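Local coordinates for protein probable zinc protease PqqL (Escherichia coli, PDB 6OFS) that probably works in the periplasm as a zinc metalloprotease of the M16 family, cutting peptide bonds with the help of one zinc ion per subunit, at residues I520-N525 with T579-S584; K544-S549 with S604-N609; G711-R716 with P788-I793; A777-S782 with A798-P803. One frame throughout, in Å; residues are numbered along the deposited sequence.

Interaction 1: I520-N525 with T579-S584; sequences IIAVSN and TLLSVS
Leu580 lays its CD2 methyl against both branches of Val523, 3.8 Å from CG1 and 3.9 Å from CG2, across two neighbouring antiparallel strands of a mixed beta sheet. The two side chains lie side by side and point the same way. With CG of Leu580 swung beside its own backbone N (chi1 -47°) and CD1 extended onward, CD2 is the branch turned to the valine. Next to them on this face, Ile521 lies alongside the Ser582 hydroxyl, CG1, CG2 and CD1 all near OG, while its CG2 also comes 4.2 Å from Leu580 CB. Ser571 of strand 569-574 touches Ser582 too, and helix 848-862 packs on Ile521 and Val523 from outside.

The other face carries Ile520, Ala522, Ser524, Thr579, Leu581 and Val583. Here Ala522 CB and Leu581 CB sit 3.9 Å apart, and Leu581 and Val583 reach helix 591-602. The two hydroxyls at the end of the pairing have partners outside both segments: Ser524 OG bonds to Leu670 O, Thr579 OG1 to Lys526 O.

Backbone bonds tie the strands at Ile520-Val583, Ala522-Leu581 and Ser524-Thr579. The last pair is uneven: Ser524 N reaches Thr579 O at 2.9 Å, whereas Thr579 N stands above the carbonyl plane of Ser524, 3.3 Å from its O.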
loop_
_atom_site.group_PDB
_atom_site.type_symbol
_atom_site.label_atom_id
_atom_site.label_comp_id
_atom_site.label_asym_id
_atom_site.label_seq_id
_atom_site.Cartn_x
_atom_site.Cartn_y
_atom_site.Cartn_z
ATOM N N ILE A 520 -10.764 -6.410 25.754
ATOM C CA ILE A 520 -9.904 -7.541 25.458
ATOM C C ILE A 520 -8.494 -6.986 25.364
ATOM O O ILE A 520 -8.246 -6.089 24.555
ATOM C CB ILE A 520 -10.304 -8.354 24.195
ATOM C CG1 ILE A 520 -11.792 -8.796 24.243
ATOM C CG2 ILE A 520 -9.351 -9.569 24.002
ATOM C CD1 ILE A 520 -12.393 -9.292 22.895
ATOM N N ILE A 521 -7.588 -7.478 26.224
ATOM C CA ILE A 521 -6.178 -7.110 26.155
ATOM C C ILE A 521 -5.343 -8.344 25.893
ATOM O O ILE A 521 -5.206 -9.201 26.770
ATOM C CB ILE A 521 -5.599 -6.249 27.301
ATOM C CG1 ILE A 521 -6.534 -5.079 27.672
ATOM C CG2 ILE A 521 -4.192 -5.747 26.915
ATOM C CD1 ILE A 521 -6.105 -4.285 28.890
ATOM N N ALA A 522 -4.779 -8.431 24.680
ATOM C CA ALA A 522 -3.869 -9.507 24.298
ATOM C C ALA A 522 -2.504 -9.058 24.822
ATOM O O ALA A 522 -2.055 -7.940 24.549
ATOM C CB ALA A 522 -3.851 -9.690 22.786
ATOM N N VAL A 523 -1.931 -9.884 25.701
ATOM C CA VAL A 523 -0.662 -9.632 26.380
ATOM C C VAL A 523 0.308 -10.666 25.881
ATOM O O VAL A 523 0.100 -11.854 26.099
ATOM C CB VAL A 523 -0.799 -9.691 27.935
ATOM C CG1 VAL A 523 0.520 -9.344 28.630
ATOM C CG2 VAL A 523 -1.940 -8.804 28.443
ATOM N N SER A 524 1.361 -10.216 25.208
ATOM C CA SER A 524 2.426 -11.081 24.691
ATOM C C SER A 524 3.610 -10.986 25.650
ATOM O O SER A 524 3.849 -9.913 26.197
ATOM C CB SER A 524 2.844 -10.618 23.295
ATOM O OG SER A 524 3.975 -11.320 22.813
ATOM N N ASN A 525 4.351 -12.088 25.850
ATOM C CA ASN A 525 5.544 -12.077 26.701
ATOM C C ASN A 525 6.816 -11.673 25.894
ATOM O O ASN A 525 7.944 -11.800 26.380
ATOM C CB ASN A 525 5.709 -13.410 27.453
ATOM C CG ASN A 525 5.989 -14.630 26.598
ATOM O OD1 ASN A 525 6.673 -14.576 25.570
ATOM N ND2 ASN A 525 5.491 -15.781 27.033
ATOM N N THR A 579 4.156 -6.913 24.915
ATOM C CA THR A 579 3.413 -6.148 23.927
ATOM C C THR A 579 1.959 -6.302 24.310
ATOM O O THR A 579 1.503 -7.417 24.596
ATOM C CB THR A 579 3.710 -6.581 22.475
ATOM O OG1 THR A 579 5.126 -6.654 22.271
ATOM C CG2 THR A 579 3.096 -5.625 21.442
ATOM N N LEU A 580 1.254 -5.175 24.369
ATOM C CA LEU A 580 -0.155 -5.164 24.716
ATOM C C LEU A 580 -0.956 -4.776 23.503
ATOM O O LEU A 580 -0.530 -3.924 22.731
ATOM C CB LEU A 580 -0.462 -4.215 25.891
ATOM C CG LEU A 580 0.437 -4.301 27.130
ATOM C CD1 LEU A 580 0.075 -3.234 28.122
ATOM C CD2 LEU A 580 0.383 -5.679 27.794
ATOM N N LEU A 581 -2.085 -5.434 23.309
ATOM C CA LEU A 581 -2.988 -5.136 22.225
ATOM C C LEU A 581 -4.337 -4.995 22.864
ATOM O O LEU A 581 -4.907 -5.983 23.327
ATOM C CB LEU A 581 -2.944 -6.220 21.136
ATOM C CG LEU A 581 -3.947 -6.104 19.970
ATOM C CD1 LEU A 581 -3.800 -4.786 19.207
ATOM C CD2 LEU A 581 -3.826 -7.299 19.026
ATOM N N SER A 582 -4.800 -3.737 22.982
ATOM C CA SER A 582 -6.069 -3.403 23.621
ATOM C C SER A 582 -7.177 -3.139 22.632
ATOM O O SER A 582 -7.036 -2.296 21.750
ATOM C CB SER A 582 -5.912 -2.220 24.569
ATOM O OG SER A 582 -5.395 -2.627 25.822
ATOM N N VAL A 583 -8.299 -3.846 22.812
ATOM C CA VAL A 583 -9.497 -3.717 21.992
ATOM C C VAL A 583 -10.736 -3.580 22.900
ATOM O O VAL A 583 -10.919 -4.395 23.809
ATOM C CB VAL A 583 -9.593 -4.867 20.954
ATOM C CG1 VAL A 583 -11.013 -5.059 20.434
ATOM C CG2 VAL A 583 -8.620 -4.640 19.797
ATOM N N SER A 584 -11.548 -2.518 22.670
ATOM C CA SER A 584 -12.783 -2.222 23.407
ATOM C C SER A 584 -13.997 -2.470 22.513
ATOM O O SER A 584 -13.896 -2.313 21.298
ATOM C CB SER A 584 -12.787 -0.779 23.907
ATOM O OG SER A 584 -13.383 0.122 22.984
#

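Interaction 2: K544-S549 with S604-N609; sequences KAVSGS and STINDN
Val546 and Ile606 meet with their side chains at about a right angle, Val546 CG2 touching Ile606 CD1 at 3.9 Å. The isoleucine runs out with CG1 anti to its backbone N (chi1 -166°), which carries CD1 on to Ala545 CB as well; one methyl rests against two successive residues near the end of helix 539-547. The other valine branch, CG1, meets the two residues before the isoleucine: it comes 3.6 Å from Ser604 CB and lies beside the carbonyl oxygen of Thr605. Leu664 of helix 660-668 covers Val546 and Ser604 from outside.

Beyond the helix end, Ser549 is directed toward 604-609. Its OG accepts from Asn607 N at 2.8 Å, with Asn607 CB close by, and donates its own proton to Ala545 O at 2.7 Å. Gly548 N reaches that same carbonyl oxygen from the opposite face of its plane.

Asn607 is the N-cap of helix 608-623, its OD1 taking a weak bond from Asn609 N. A single serine hydroxyl, used both as acceptor and as donor, thus couples the last turn of helix 539-547 to the N-cap residue of helix 608-623, and this pairing satisfies its polarity beside the apolar Ala545-Val546-Ile606 cluster.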
loop_
_atom_site.group_PDB
_atom_site.type_symbol
_atom_site.label_atom_id
_atom_site.label_comp_id
_atom_site.label_asym_id
_atom_site.label_seq_id
_atom_site.Cartn_x
_atom_site.Cartn_y
_atom_site.Cartn_z
ATOM N N LYS A 544 3.365 0.848 16.082
ATOM C CA LYS A 544 2.446 1.988 15.908
ATOM C C LYS A 544 2.046 2.091 14.439
ATOM O O LYS A 544 0.862 2.253 14.131
ATOM C CB LYS A 544 3.047 3.320 16.407
ATOM C CG LYS A 544 3.044 3.477 17.933
ATOM C CD LYS A 544 1.668 3.885 18.491
ATOM C CE LYS A 544 1.090 2.859 19.438
ATOM N NZ LYS A 544 -0.391 2.986 19.564
ATOM N N ALA A 545 3.023 1.906 13.541
ATOM C CA ALA A 545 2.811 1.905 12.106
ATOM C C ALA A 545 1.822 0.796 11.685
ATOM O O ALA A 545 0.849 1.102 10.986
ATOM C CB ALA A 545 4.140 1.745 11.383
ATOM N N VAL A 546 2.033 -0.458 12.151
ATOM C CA VAL A 546 1.157 -1.574 11.820
ATOM C C VAL A 546 -0.253 -1.358 12.386
ATOM O O VAL A 546 -1.232 -1.640 11.690
ATOM C CB VAL A 546 1.764 -2.953 12.194
ATOM C CG1 VAL A 546 0.809 -4.091 11.868
ATOM C CG2 VAL A 546 3.097 -3.179 11.485
ATOM N N SER A 547 -0.365 -0.793 13.602
ATOM C CA SER A 547 -1.675 -0.556 14.230
ATOM C C SER A 547 -2.437 0.653 13.664
ATOM O O SER A 547 -3.627 0.807 13.941
ATOM C CB SER A 547 -1.550 -0.472 15.744
ATOM O OG SER A 547 -1.118 -1.726 16.249
ATOM N N GLY A 548 -1.769 1.466 12.852
ATOM C CA GLY A 548 -2.386 2.615 12.201
ATOM C C GLY A 548 -2.669 2.335 10.742
ATOM O O GLY A 548 -2.809 3.263 9.943
ATOM N N SER A 549 -2.714 1.047 10.378
ATOM C CA SER A 549 -2.931 0.591 9.012
ATOM C C SER A 549 -4.195 -0.233 8.960
ATOM O O SER A 549 -4.894 -0.353 9.963
ATOM C CB SER A 549 -1.748 -0.250 8.546
ATOM O OG SER A 549 -0.511 0.406 8.770
ATOM N N SER A 604 -2.242 -8.622 9.710
ATOM C CA SER A 604 -1.708 -7.273 9.879
ATOM C C SER A 604 -1.057 -6.756 8.604
ATOM O O SER A 604 -0.438 -7.519 7.850
ATOM C CB SER A 604 -0.724 -7.225 11.038
ATOM O OG SER A 604 0.376 -8.104 10.869
ATOM N N THR A 605 -1.231 -5.458 8.342
ATOM C CA THR A 605 -0.673 -4.777 7.172
ATOM C C THR A 605 0.074 -3.530 7.624
ATOM O O THR A 605 -0.105 -3.068 8.756
ATOM C CB THR A 605 -1.793 -4.393 6.176
ATOM O OG1 THR A 605 -2.685 -3.467 6.785
ATOM C CG2 THR A 605 -2.573 -5.597 5.638
ATOM N N ILE A 606 0.876 -2.960 6.729
ATOM C CA ILE A 606 1.615 -1.740 7.006
ATOM C C ILE A 606 1.375 -0.679 5.922
ATOM O O ILE A 606 1.561 -0.940 4.721
ATOM C CB ILE A 606 3.126 -2.015 7.273
ATOM C CG1 ILE A 606 3.812 -0.778 7.905
ATOM C CG2 ILE A 606 3.872 -2.511 5.996
ATOM C CD1 ILE A 606 4.969 -1.079 8.832
ATOM N N ASN A 607 0.964 0.520 6.353
ATOM C CA ASN A 607 0.828 1.656 5.461
ATOM C C ASN A 607 2.265 2.199 5.322
ATOM O O ASN A 607 2.964 2.401 6.325
ATOM C CB ASN A 607 -0.126 2.703 6.038
ATOM C CG ASN A 607 -0.369 3.903 5.140
ATOM O OD1 ASN A 607 0.554 4.629 4.747
ATOM N ND2 ASN A 607 -1.627 4.158 4.811
ATOM N N ASP A 608 2.720 2.359 4.078
ATOM C CA ASP A 608 4.069 2.818 3.759
ATOM C C ASP A 608 4.309 4.280 4.100
ATOM O O ASP A 608 5.418 4.617 4.513
ATOM C CB ASP A 608 4.400 2.512 2.300
ATOM C CG ASP A 608 4.368 1.022 2.028
ATOM O OD1 ASP A 608 5.459 0.404 1.980
ATOM O OD2 ASP A 608 3.247 0.465 1.885
ATOM N N ASN A 609 3.279 5.139 3.959
ATOM C CA ASN A 609 3.363 6.570 4.270
ATOM C C ASN A 609 3.560 6.832 5.766
ATOM O O ASN A 609 4.364 7.697 6.130
ATOM C CB ASN A 609 2.144 7.332 3.740
ATOM C CG ASN A 609 1.983 7.248 2.239
ATOM O OD1 ASN A 609 1.511 6.240 1.690
ATOM N ND2 ASN A 609 2.370 8.311 1.545
#

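Interaction 3: G711-R716 with P788-I793; sequences GKPLTR and PQAKDI
Arg716 reaches across from the loop 711-716 to grip Asp792 side-on, and its chain is worth following outward. From CB, the first torsion sets CG beside the residue's own backbone N, and the chain then bends sharply (chi2 90°), bringing CD round to 3.5 Å from Asp792 OD2. The next atom, NE, makes the shorter arm of the salt bridge, 2.8 Å to the same OD2; the oxygen is met on its syn side but tilted from the guanidinium plane. At CZ the methyl of Ala790 comes in over one face, with CB 3.5 Å away and displaced toward the rim on the NH2 side. NH1 turns back to its own loop and donates to Leu714 O at 2.7 Å, which helps fix the rotation of the group. NH2 completes the grip with a straighter bond (161°) in the guanidinium plane, 3.1 Å to the syn lone pair of Asp792 OD1.

Guanidinium and carboxylate are nearly coplanar, 29° apart. NH2 also has a salt bridge to Asp787, so two acidic groups probably share and steady this arginine's charge. Nearer the start of the loop segment, Pro713 CB packs on Ala790 CB at 4.1 Å, with Gln789 at the margin.

Asp787 and Asp792 face each other where strands 779-787 and 792-801 turn back: Lys791, in left-handed helical conformation, and Asp792 both stand opposite Asp787, the G1 beta bulge of a tight hairpin end, here clasped by an arginine from a separate loop.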
loop_
_atom_site.group_PDB
_atom_site.type_symbol
_atom_site.label_atom_id
_atom_site.label_comp_id
_atom_site.label_asym_id
_atom_site.label_seq_id
_atom_site.Cartn_x
_atom_site.Cartn_y
_atom_site.Cartn_z
ATOM N N GLY A 711 13.016 -12.226 26.050
ATOM C CA GLY A 711 13.773 -10.988 26.179
ATOM C C GLY A 711 14.981 -11.070 27.096
ATOM O O GLY A 711 14.940 -11.714 28.152
ATOM N N LYS A 712 16.081 -10.463 26.654
ATOM C CA LYS A 712 17.306 -10.368 27.433
ATOM C C LYS A 712 17.291 -8.972 28.043
ATOM O O LYS A 712 17.188 -7.992 27.295
ATOM C CB LYS A 712 18.565 -10.554 26.552
ATOM C CG LYS A 712 18.838 -11.989 26.102
ATOM C CD LYS A 712 19.447 -12.851 27.213
ATOM C CE LYS A 712 19.480 -14.315 26.856
ATOM N NZ LYS A 712 20.588 -14.625 25.917
ATOM N N PRO A 713 17.330 -8.829 29.388
ATOM C CA PRO A 713 17.358 -7.467 29.957
ATOM C C PRO A 713 18.682 -6.820 29.594
ATOM O O PRO A 713 19.659 -7.535 29.317
ATOM C CB PRO A 713 17.247 -7.689 31.474
ATOM C CG PRO A 713 16.991 -9.159 31.666
ATOM C CD PRO A 713 17.459 -9.862 30.440
ATOM N N LEU A 714 18.725 -5.478 29.579
ATOM C CA LEU A 714 19.963 -4.759 29.274
ATOM C C LEU A 714 21.064 -5.160 30.263
ATOM O O LEU A 714 20.790 -5.354 31.447
ATOM C CB LEU A 714 19.754 -3.236 29.317
ATOM C CG LEU A 714 18.773 -2.626 28.320
ATOM C CD1 LEU A 714 18.444 -1.201 28.710
ATOM C CD2 LEU A 714 19.299 -2.688 26.888
ATOM N N THR A 715 22.286 -5.349 29.752
ATOM C CA THR A 715 23.455 -5.692 30.561
ATOM C C THR A 715 23.781 -4.435 31.343
ATOM O O THR A 715 24.005 -3.389 30.742
ATOM C CB THR A 715 24.633 -6.128 29.644
ATOM O OG1 THR A 715 24.278 -7.333 28.967
ATOM C CG2 THR A 715 25.954 -6.318 30.406
ATOM N N ARG A 716 23.760 -4.521 32.671
ATOM C CA ARG A 716 24.069 -3.385 33.541
ATOM C C ARG A 716 25.574 -3.177 33.601
ATOM O O ARG A 716 26.313 -4.162 33.547
ATOM C CB ARG A 716 23.503 -3.622 34.941
ATOM C CG ARG A 716 22.019 -3.296 35.054
ATOM C CD ARG A 716 21.133 -4.476 34.750
ATOM N NE ARG A 716 19.760 -4.233 35.184
ATOM C CZ ARG A 716 18.710 -4.166 34.374
ATOM N NH1 ARG A 716 18.860 -4.329 33.066
ATOM N NH2 ARG A 716 17.496 -3.948 34.868
ATOM N N PRO A 788 11.908 -7.179 37.542
ATOM C CA PRO A 788 11.820 -8.587 37.993
ATOM C C PRO A 788 12.746 -9.573 37.275
ATOM O O PRO A 788 13.355 -10.415 37.943
ATOM C CB PRO A 788 10.343 -8.946 37.805
ATOM C CG PRO A 788 9.822 -7.950 36.832
ATOM C CD PRO A 788 10.611 -6.692 37.022
ATOM N N GLN A 789 12.881 -9.450 35.941
ATOM C CA GLN A 789 13.732 -10.335 35.135
ATOM C C GLN A 789 15.236 -10.127 35.383
ATOM O O GLN A 789 16.001 -11.096 35.376
ATOM C CB GLN A 789 13.384 -10.231 33.641
ATOM C CG GLN A 789 12.198 -11.114 33.260
ATOM C CD GLN A 789 10.892 -10.374 33.020
ATOM O OE1 GLN A 789 10.614 -9.297 33.583
ATOM N NE2 GLN A 789 10.049 -10.960 32.173
ATOM N N ALA A 790 15.655 -8.863 35.603
ATOM C CA ALA A 790 17.049 -8.538 35.881
ATOM C C ALA A 790 17.395 -8.803 37.342
ATOM O O ALA A 790 18.584 -8.884 37.683
ATOM C CB ALA A 790 17.313 -7.099 35.551
ATOM N N LYS A 791 16.349 -8.938 38.196
ATOM C CA LYS A 791 16.413 -9.200 39.636
ATOM C C LYS A 791 17.130 -8.061 40.354
ATOM O O LYS A 791 18.007 -8.292 41.187
ATOM C CB LYS A 791 17.020 -10.595 39.970
ATOM C CG LYS A 791 16.338 -11.772 39.268
ATOM C CD LYS A 791 17.249 -12.992 39.169
ATOM C CE LYS A 791 16.835 -13.902 38.032
ATOM N NZ LYS A 791 17.787 -15.032 37.836
ATOM N N ASP A 792 16.765 -6.818 40.003
ATOM C CA ASP A 792 17.328 -5.625 40.627
ATOM C C ASP A 792 16.312 -4.498 40.803
ATOM O O ASP A 792 15.294 -4.464 40.109
ATOM C CB ASP A 792 18.594 -5.129 39.899
ATOM C CG ASP A 792 18.466 -4.874 38.411
ATOM O OD1 ASP A 792 17.532 -4.148 38.004
ATOM O OD2 ASP A 792 19.324 -5.363 37.659
ATOM N N ILE A 793 16.600 -3.592 41.747
ATOM C CA ILE A 793 15.828 -2.400 42.061
ATOM C C ILE A 793 16.728 -1.194 41.740
ATOM O O ILE A 793 17.941 -1.238 41.942
ATOM C CB ILE A 793 15.362 -2.392 43.550
ATOM C CG1 ILE A 793 14.521 -3.637 43.900
ATOM C CG2 ILE A 793 14.596 -1.110 43.915
ATOM C CD1 ILE A 793 14.892 -4.286 45.198
#

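Interaction 4: A777-S782 with A798-P803; sequences AYSVSS and AFTCQP
Ser779 and Thr800 both turn their hydroxyls between the backbone N and the carbonyl carbon, chi1 68° and 56°, and on adjacent antiparallel strands this brings Ser779 OG to 2.7 Å from Thr800 OG1. The hydrogen bond between them may run in either direction. Tyr778 takes the other course: its CG sits beside the backbone N (chi1 -55°), which lays the ring along the partner chain. There CE2 comes 3.4 Å from Cys801 C, and the far end carries OH to 3.8 Å from Gln802 CB; the ring is inclined to this backbone, and Val732 touches the tyrosine too.

On the reverse side of the sheet Val780 and Phe799 cross obliquely, Val780 CG2 lying 3.8 Å from Phe799 CB. The phenyl ring itself leads away toward Leu809 and Leu810 of helix 806-823, touching Ala777 CB with its CD1 at 4.3 Å on the way. Ala777 CB also packs against Cys801 CB, and helix 806-823 covers this cysteine as well, through His806 and Leu809.

The Ser781-Ala798 pair is bonded both ways, with Ser781 N 2.7 Å from Ala798 O. Toward the other end the register shifts: Thr800 N makes a weak bond to Ser779 O, while Thr800 O is taken by Tyr778 N at 2.8 Å. Tyr778 and Ser779 together stand opposite the single residue Thr800, which is a classic beta bulge, placed at the open end of the hairpin formed by 779-787, the outermost strand of its five-stranded sheet, and 792-801.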
loop_
_atom_site.group_PDB
_atom_site.type_symbol
_atom_site.label_atom_id
_atom_site.label_comp_id
_atom_site.label_asym_id
_atom_site.label_seq_id
_atom_site.Cartn_x
_atom_site.Cartn_y
_atom_site.Cartn_z
ATOM N N ALA A 777 17.248 23.621 45.710
ATOM C CA ALA A 777 16.950 23.140 44.370
ATOM C C ALA A 777 15.630 23.726 43.885
ATOM O O ALA A 777 14.776 24.079 44.700
ATOM C CB ALA A 777 16.888 21.620 44.368
ATOM N N TYR A 778 15.482 23.846 42.559
ATOM C CA TYR A 778 14.276 24.347 41.905
ATOM C C TYR A 778 13.230 23.237 41.864
ATOM O O TYR A 778 12.031 23.506 41.936
ATOM C CB TYR A 778 14.589 24.839 40.477
ATOM C CG TYR A 778 15.683 25.882 40.402
ATOM C CD1 TYR A 778 15.582 27.080 41.101
ATOM C CD2 TYR A 778 16.789 25.700 39.579
ATOM C CE1 TYR A 778 16.580 28.051 41.025
ATOM C CE2 TYR A 778 17.790 26.668 39.488
ATOM C CZ TYR A 778 17.684 27.840 40.219
ATOM O OH TYR A 778 18.660 28.804 40.144
ATOM N N SER A 779 13.694 21.992 41.744
ATOM C CA SER A 779 12.856 20.797 41.722
ATOM C C SER A 779 13.635 19.610 42.288
ATOM O O SER A 779 14.864 19.624 42.315
ATOM C CB SER A 779 12.362 20.506 40.303
ATOM O OG SER A 779 13.407 20.122 39.424
ATOM N N VAL A 780 12.917 18.597 42.759
ATOM C CA VAL A 780 13.513 17.371 43.289
ATOM C C VAL A 780 12.594 16.188 42.996
ATOM O O VAL A 780 11.368 16.343 42.925
ATOM C CB VAL A 780 13.973 17.466 44.771
ATOM C CG1 VAL A 780 12.802 17.357 45.752
ATOM C CG2 VAL A 780 15.068 16.446 45.082
ATOM N N SER A 781 13.201 15.020 42.784
ATOM C CA SER A 781 12.502 13.785 42.488
ATOM C C SER A 781 13.161 12.602 43.175
ATOM O O SER A 781 14.382 12.576 43.375
ATOM C CB SER A 781 12.437 13.561 40.986
ATOM O OG SER A 781 11.390 12.640 40.730
ATOM N N SER A 782 12.326 11.641 43.575
ATOM C CA SER A 782 12.728 10.400 44.231
ATOM C C SER A 782 11.822 9.317 43.680
ATOM O O SER A 782 10.655 9.226 44.074
ATOM C CB SER A 782 12.594 10.526 45.746
ATOM O OG SER A 782 13.066 9.357 46.396
ATOM N N ALA A 798 16.685 12.728 41.401
ATOM C CA ALA A 798 16.907 13.798 40.425
ATOM C C ALA A 798 16.631 15.181 41.013
ATOM O O ALA A 798 15.753 15.322 41.850
ATOM C CB ALA A 798 16.064 13.573 39.181
ATOM N N PHE A 799 17.399 16.190 40.601
ATOM C CA PHE A 799 17.167 17.565 41.023
ATOM C C PHE A 799 17.800 18.545 40.060
ATOM O O PHE A 799 18.740 18.196 39.348
ATOM C CB PHE A 799 17.557 17.843 42.502
ATOM C CG PHE A 799 19.023 17.793 42.868
ATOM C CD1 PHE A 799 19.812 18.939 42.809
ATOM C CD2 PHE A 799 19.604 16.613 43.321
ATOM C CE1 PHE A 799 21.167 18.892 43.146
ATOM C CE2 PHE A 799 20.961 16.570 43.666
ATOM C CZ PHE A 799 21.733 17.708 43.568
ATOM N N THR A 800 17.231 19.752 39.998
ATOM C CA THR A 800 17.746 20.868 39.206
ATOM C C THR A 800 17.989 21.964 40.218
ATOM O O THR A 800 17.159 22.178 41.109
ATOM C CB THR A 800 16.794 21.301 38.080
ATOM O OG1 THR A 800 15.520 21.625 38.629
ATOM C CG2 THR A 800 16.652 20.257 36.980
ATOM N N CYS A 801 19.135 22.633 40.116
ATOM C CA CYS A 801 19.527 23.672 41.073
ATOM C C CYS A 801 20.387 24.725 40.382
ATOM O O CYS A 801 20.637 24.638 39.177
ATOM C CB CYS A 801 20.298 23.022 42.218
ATOM S SG CYS A 801 21.887 22.306 41.711
ATOM N N GLN A 802 20.893 25.675 41.178
ATOM C CA GLN A 802 21.831 26.709 40.754
ATOM C C GLN A 802 23.189 25.991 40.617
ATOM O O GLN A 802 23.524 25.198 41.503
ATOM C CB GLN A 802 21.914 27.815 41.828
ATOM C CG GLN A 802 22.446 29.148 41.313
ATOM C CD GLN A 802 22.876 30.078 42.424
ATOM O OE1 GLN A 802 22.352 30.056 43.552
ATOM N NE2 GLN A 802 23.844 30.931 42.124
ATOM N N PRO A 803 23.968 26.230 39.533
ATOM C CA PRO A 803 25.242 25.491 39.349
ATOM C C PRO A 803 26.204 25.465 40.545
ATOM O O PRO A 803 26.769 24.412 40.844
ATOM C CB PRO A 803 25.877 26.161 38.126
ATOM C CG PRO A 803 24.738 26.744 37.384
ATOM C CD PRO A 803 23.693 27.127 38.389
#

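Overall arrangement
Interaction 1 is the buried one, inner strands of the seven-stranded sheet with a helix on either face; interaction 2, partly buried and centred about 17 Å away, joins the end of helix 539-547 to the chain entering helix 608-623. Their segments alternate along the chain, so the two contacts are interleaved in sequence. Interactions 3 and 4 both use the hairpin 779-787/792-801 of a five-stranded sheet: in 3 a loop lies against its turn, in 4 its open end is paired, centres about 28 Å apart. Chemistry follows place: aliphatic packing and backbone bonds in 1, one serine hydroxyl bonded both ways beside small apolar contacts in 2, a charged clasp at the surface in 3, and mixed hydroxyl and aromatic contacts in 4.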